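PDB 6Q78: GH26C from Muricauda sp. MAR_2010_75, which probably hydrolyses internal beta-1,4-mannosidic linkages in mannans, as an endo-acting glycoside hydrolase of family 26. Local coordinates for residues A[100-112]-A[393-406]. Sequence-based numbering, arbitrary orientation.
Sequences SDIKKMTGSDPGL and FMEFVSKPEVILAD
Ser108 and Asp109 meet Ala405 and Asp406 through a polar network that illustrates how a hydroxyl and the carbonyl next to it can together hold two loops. Ser108 OG, turned toward Asp406 N by its chi1 (177°, anti to the backbone N), accepts from it at 3.0 Å and gives its own proton back to the neighbouring Asp109 O. Two donors grip Asp109 O: Ser108 OG in the carbonyl plane on a lone pair, and Ala405 N above it at 2.9 Å. Two waters extend the link: one bridges Gly107 O and Asp406 OD2, the other Asp109 N and Asp406 OD1.

Apolar contacts take over towards the helices. Thr106 CG2 lies at the edge of the Phe393 ring, 3.7 Å from CE2, and touches Val397 CG2, while Met105 CG approaches Phe393 CD2 obliquely. Met105 CE packs on Met394 CG, and the chi2 bend of Met394 brings its SD to 3.5 Å from Met105 O. Leu404 sets its CB 3.5 Å from both Ser108 OG and Asp109 O. Thr106 OG1 points at Leu404 CD1, yet is satisfied within its own segment: it donates to Ile102 O and accepts from Ser108 N at 3.0 Å, forming an ST turn. A valine at Thr106 would probably leave Ser108 N without this acceptor and let the turn that presents Ser108 shift.

The helices 101-106 and 393-397 cross at -95°, and Phe393 also stacks edge-to-face with Phe352. Segment 393-406 packs against the crossover connection between parallel strands 81-86 and 112-116, in the TIM barrel of family 26.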
loop_
_atom_site.group_PDB
_atom_site.type_symbol
_atom_site.label_atom_id
_atom_site.label_comp_id
_atom_site.label_asym_id
_atom_site.label_seq_id
_atom_site.Cartn_x
_atom_site.Cartn_y
_atom_site.Cartn_z
ATOM N N SER A 100 -1.494 -10.094 16.282
ATOM C CA SER A 100 -1.753 -8.774 15.717
ATOM C C SER A 100 -2.847 -8.078 16.518
ATOM O O SER A 100 -3.750 -8.726 17.076
ATOM C CB SER A 100 -2.214 -8.925 14.252
ATOM O OG SER A 100 -3.515 -9.516 14.136
ATOM N N ASP A 101 -2.778 -6.739 16.594
ATOM C CA ASP A 101 -3.831 -6.029 17.311
ATOM C C ASP A 101 -5.200 -6.317 16.713
ATOM O O ASP A 101 -6.179 -6.434 17.448
ATOM C CB ASP A 101 -3.572 -4.521 17.344
ATOM C CG ASP A 101 -2.450 -4.131 18.282
ATOM O OD1 ASP A 101 -2.013 -4.975 19.096
ATOM O OD2 ASP A 101 -2.018 -2.952 18.249
ATOM N N ILE A 102 -5.308 -6.439 15.384
ATOM C CA ILE A 102 -6.620 -6.724 14.814
ATOM C C ILE A 102 -7.135 -8.076 15.286
ATOM O O ILE A 102 -8.336 -8.228 15.521
ATOM C CB ILE A 102 -6.604 -6.550 13.283
ATOM C CG1 ILE A 102 -6.682 -5.050 12.974
ATOM C CG2 ILE A 102 -7.779 -7.257 12.592
ATOM C CD1 ILE A 102 -6.480 -4.723 11.488
ATOM N N LYS A 103 -6.246 -9.058 15.479
ATOM C CA LYS A 103 -6.693 -10.346 16.033
ATOM C C LYS A 103 -7.003 -10.252 17.527
ATOM O O LYS A 103 -7.962 -10.875 18.001
ATOM C CB LYS A 103 -5.643 -11.426 15.771
ATOM C CG LYS A 103 -6.042 -12.808 16.311
ATOM C CD LYS A 103 -5.053 -13.849 15.820
ATOM C CE LYS A 103 -5.133 -15.092 16.657
ATOM N NZ LYS A 103 -6.400 -15.786 16.434
ATOM N N LYS A 104 -6.230 -9.464 18.293
ATOM C CA LYS A 104 -6.619 -9.235 19.690
ATOM C C LYS A 104 -8.035 -8.692 19.769
ATOM O O LYS A 104 -8.790 -9.022 20.692
ATOM C CB LYS A 104 -5.685 -8.222 20.375
ATOM C CG LYS A 104 -4.181 -8.594 20.486
ATOM C CD LYS A 104 -3.473 -7.520 21.317
ATOM C CE LYS A 104 -2.000 -7.772 21.513
ATOM N NZ LYS A 104 -1.198 -7.406 20.292
ATOM N N MET A 105 -8.384 -7.797 18.848
ATOM C CA MET A 105 -9.653 -7.081 18.864
ATOM C C MET A 105 -10.794 -7.944 18.346
ATOM O O MET A 105 -11.846 -8.047 19.004
ATOM C CB MET A 105 -9.493 -5.835 17.968
ATOM C CG MET A 105 -10.703 -4.877 17.956
ATOM S SD MET A 105 -11.057 -4.141 19.598
ATOM C CE MET A 105 -12.617 -4.966 20.030
ATOM N N THR A 106 -10.611 -8.569 17.166
ATOM C CA THR A 106 -11.699 -9.208 16.424
ATOM C C THR A 106 -11.682 -10.728 16.483
ATOM O O THR A 106 -12.697 -11.347 16.124
ATOM C CB THR A 106 -11.659 -8.837 14.930
ATOM O OG1 THR A 106 -10.579 -9.544 14.268
ATOM C CG2 THR A 106 -11.519 -7.342 14.722
ATOM N N GLY A 107 -10.569 -11.328 16.889
ATOM C CA GLY A 107 -10.389 -12.768 16.800
ATOM C C GLY A 107 -9.817 -13.245 15.486
ATOM O O GLY A 107 -9.380 -14.420 15.410
ATOM N N SER A 108 -9.788 -12.383 14.456
ATOM C CA SER A 108 -9.202 -12.710 13.162
ATOM C C SER A 108 -7.995 -11.831 12.898
ATOM O O SER A 108 -7.993 -10.662 13.258
ATOM C CB SER A 108 -10.226 -12.477 12.054
ATOM O OG SER A 108 -9.632 -12.736 10.782
ATOM N N ASP A 109 -6.975 -12.391 12.247
ATOM C CA ASP A 109 -5.919 -11.551 11.678
ATOM C C ASP A 109 -6.497 -10.647 10.583
ATOM O O ASP A 109 -7.587 -10.884 10.066
ATOM C CB ASP A 109 -4.831 -12.427 11.058
ATOM C CG ASP A 109 -3.774 -12.868 12.046
ATOM O OD1 ASP A 109 -3.421 -12.071 12.944
ATOM O OD2 ASP A 109 -3.245 -14.009 11.916
ATOM N N PRO A 110 -5.800 -9.567 10.244
ATOM C CA PRO A 110 -6.190 -8.763 9.082
ATOM C C PRO A 110 -6.128 -9.607 7.806
ATOM O O PRO A 110 -5.469 -10.657 7.770
ATOM C CB PRO A 110 -5.155 -7.620 9.076
ATOM C CG PRO A 110 -3.945 -8.246 9.761
ATOM C CD PRO A 110 -4.501 -9.159 10.818
ATOM N N GLY A 111 -6.795 -9.114 6.732
ATOM C CA GLY A 111 -6.664 -9.829 5.461
ATOM C C GLY A 111 -5.493 -9.402 4.612
ATOM O O GLY A 111 -5.229 -9.984 3.557
ATOM N N LEU A 112 -4.774 -8.377 5.059
ATOM C CA LEU A 112 -3.681 -7.782 4.298
ATOM C C LEU A 112 -2.633 -7.251 5.267
ATOM O O LEU A 112 -2.968 -6.727 6.337
ATOM C CB LEU A 112 -4.220 -6.675 3.372
ATOM C CG LEU A 112 -3.255 -5.778 2.610
ATOM C CD1 LEU A 112 -3.977 -5.311 1.350
ATOM C CD2 LEU A 112 -2.857 -4.622 3.426
ATOM N N PHE A 393 -15.468 -0.484 15.984
ATOM C CA PHE A 393 -14.646 -1.274 15.077
ATOM C C PHE A 393 -15.249 -2.655 14.852
ATOM O O PHE A 393 -15.224 -3.158 13.771
ATOM C CB PHE A 393 -13.230 -1.388 15.614
ATOM C CG PHE A 393 -12.244 -1.966 14.641
ATOM C CD1 PHE A 393 -11.775 -1.206 13.616
ATOM C CD2 PHE A 393 -11.779 -3.231 14.773
ATOM C CE1 PHE A 393 -10.837 -1.706 12.727
ATOM C CE2 PHE A 393 -10.865 -3.753 13.892
ATOM C CZ PHE A 393 -10.380 -2.982 12.858
ATOM N N MET A 394 -15.787 -3.265 15.903
ATOM C CA MET A 394 -16.411 -4.571 15.758
ATOM C C MET A 394 -17.605 -4.517 14.842
ATOM O O MET A 394 -17.819 -5.393 14.051
ATOM C CB MET A 394 -16.839 -5.110 17.120
ATOM C CG MET A 394 -15.683 -5.482 18.009
ATOM S SD MET A 394 -14.685 -6.857 17.399
ATOM C CE MET A 394 -15.856 -7.931 16.613
ATOM N N GLU A 395 -18.391 -3.465 14.967
ATOM C CA GLU A 395 -19.526 -3.302 14.105
ATOM C C GLU A 395 -19.078 -3.148 12.656
ATOM O O GLU A 395 -19.654 -3.736 11.778
ATOM C CB GLU A 395 -20.411 -2.129 14.551
ATOM C CG GLU A 395 -21.660 -2.014 13.707
ATOM C CD GLU A 395 -22.617 -0.946 14.173
ATOM O OE1 GLU A 395 -22.306 -0.219 15.124
ATOM O OE2 GLU A 395 -23.659 -0.850 13.542
ATOM N N PHE A 396 -18.026 -2.370 12.444
ATOM C CA PHE A 396 -17.478 -2.174 11.110
ATOM C C PHE A 396 -17.001 -3.491 10.503
ATOM O O PHE A 396 -17.375 -3.824 9.376
ATOM C CB PHE A 396 -16.367 -1.116 11.186
ATOM C CG PHE A 396 -15.420 -1.082 10.008
ATOM C CD1 PHE A 396 -15.864 -0.740 8.738
ATOM C CD2 PHE A 396 -14.073 -1.337 10.194
ATOM C CE1 PHE A 396 -14.979 -0.684 7.663
ATOM C CE2 PHE A 396 -13.170 -1.282 9.128
ATOM C CZ PHE A 396 -13.630 -0.938 7.857
ATOM N N VAL A 397 -16.186 -4.261 11.231
ATOM C CA VAL A 397 -15.621 -5.485 10.645
ATOM C C VAL A 397 -16.659 -6.586 10.493
ATOM O O VAL A 397 -16.415 -7.576 9.794
ATOM C CB VAL A 397 -14.325 -6.006 11.316
ATOM C CG1 VAL A 397 -13.249 -4.931 11.305
ATOM C CG2 VAL A 397 -14.604 -6.535 12.735
ATOM N N SER A 398 -17.801 -6.443 11.148
ATOM C CA SER A 398 -18.901 -7.380 10.974
ATOM C C SER A 398 -19.742 -7.096 9.737
ATOM O O SER A 398 -20.591 -7.925 9.398
ATOM C CB SER A 398 -19.778 -7.387 12.223
ATOM O OG SER A 398 -18.970 -7.678 13.352
ATOM N N LYS A 399 -19.529 -5.968 9.057
ATOM C CA LYS A 399 -20.289 -5.682 7.850
ATOM C C LYS A 399 -19.954 -6.724 6.786
ATOM O O LYS A 399 -18.797 -7.160 6.683
ATOM C CB LYS A 399 -19.958 -4.288 7.308
ATOM C CG LYS A 399 -20.388 -3.094 8.187
ATOM C CD LYS A 399 -21.903 -2.885 8.185
ATOM C CE LYS A 399 -22.289 -1.575 8.876
ATOM N NZ LYS A 399 -23.750 -1.236 8.663
ATOM N N PRO A 400 -20.925 -7.139 5.974
ATOM C CA PRO A 400 -20.629 -8.200 5.000
ATOM C C PRO A 400 -19.537 -7.814 4.013
ATOM O O PRO A 400 -18.787 -8.689 3.568
ATOM C CB PRO A 400 -21.984 -8.469 4.324
ATOM C CG PRO A 400 -22.835 -7.301 4.664
ATOM C CD PRO A 400 -22.351 -6.761 5.976
ATOM N N GLU A 401 -19.410 -6.524 3.677
ATOM C CA GLU A 401 -18.385 -6.085 2.734
ATOM C C GLU A 401 -16.969 -6.336 3.248
ATOM O O GLU A 401 -16.040 -6.438 2.442
ATOM C CB GLU A 401 -18.548 -4.589 2.453
ATOM C CG GLU A 401 -19.800 -4.196 1.602
ATOM C CD GLU A 401 -21.155 -4.377 2.306
ATOM O OE1 GLU A 401 -21.196 -4.362 3.549
ATOM O OE2 GLU A 401 -22.205 -4.535 1.609
ATOM N N VAL A 402 -16.763 -6.365 4.561
ATOM C CA VAL A 402 -15.395 -6.386 5.108
ATOM C C VAL A 402 -14.837 -7.807 5.105
ATOM O O VAL A 402 -15.464 -8.739 5.632
ATOM C CB VAL A 402 -15.355 -5.790 6.528
ATOM C CG1 VAL A 402 -14.035 -6.108 7.220
ATOM C CG2 VAL A 402 -15.601 -4.287 6.504
ATOM N N ILE A 403 -13.627 -7.962 4.569
ATOM C CA ILE A 403 -12.920 -9.253 4.534
ATOM C C ILE A 403 -11.664 -9.151 5.400
ATOM O O ILE A 403 -10.754 -8.377 5.088
ATOM C CB ILE A 403 -12.558 -9.637 3.085
ATOM C CG1 ILE A 403 -13.840 -9.741 2.253
ATOM C CG2 ILE A 403 -11.740 -10.923 2.981
ATOM C CD1 ILE A 403 -13.563 -9.977 0.784
ATOM N N LEU A 404 -11.600 -9.956 6.474
ATOM C CA LEU A 404 -10.399 -10.169 7.282
ATOM C C LEU A 404 -9.821 -11.549 6.943
ATOM O O LEU A 404 -10.342 -12.249 6.077
ATOM C CB LEU A 404 -10.734 -10.047 8.769
ATOM C CG LEU A 404 -11.274 -8.688 9.224
ATOM C CD1 LEU A 404 -11.631 -8.694 10.720
ATOM C CD2 LEU A 404 -10.283 -7.571 8.930
ATOM N N ALA A 405 -8.771 -11.971 7.658
ATOM C CA ALA A 405 -8.143 -13.249 7.328
ATOM C C ALA A 405 -9.139 -14.400 7.346
ATOM O O ALA A 405 -9.122 -15.251 6.458
ATOM C CB ALA A 405 -6.980 -13.563 8.281
ATOM N N ASP A 406 -10.044 -14.431 8.322
ATOM C CA ASP A 406 -10.903 -15.604 8.450
ATOM C C ASP A 406 -11.800 -15.776 7.243
ATOM O O ASP A 406 -12.077 -16.922 6.854
ATOM C CB ASP A 406 -11.662 -15.594 9.775
ATOM C CG ASP A 406 -10.778 -15.988 10.964
ATOM O OD1 ASP A 406 -9.626 -16.421 10.761
ATOM O OD2 ASP A 406 -11.219 -15.842 12.127
HETATM O O HOH W 1 -10.511 -17.203 14.312
HETATM O O HOH W 2 -7.205 -15.274 11.762
#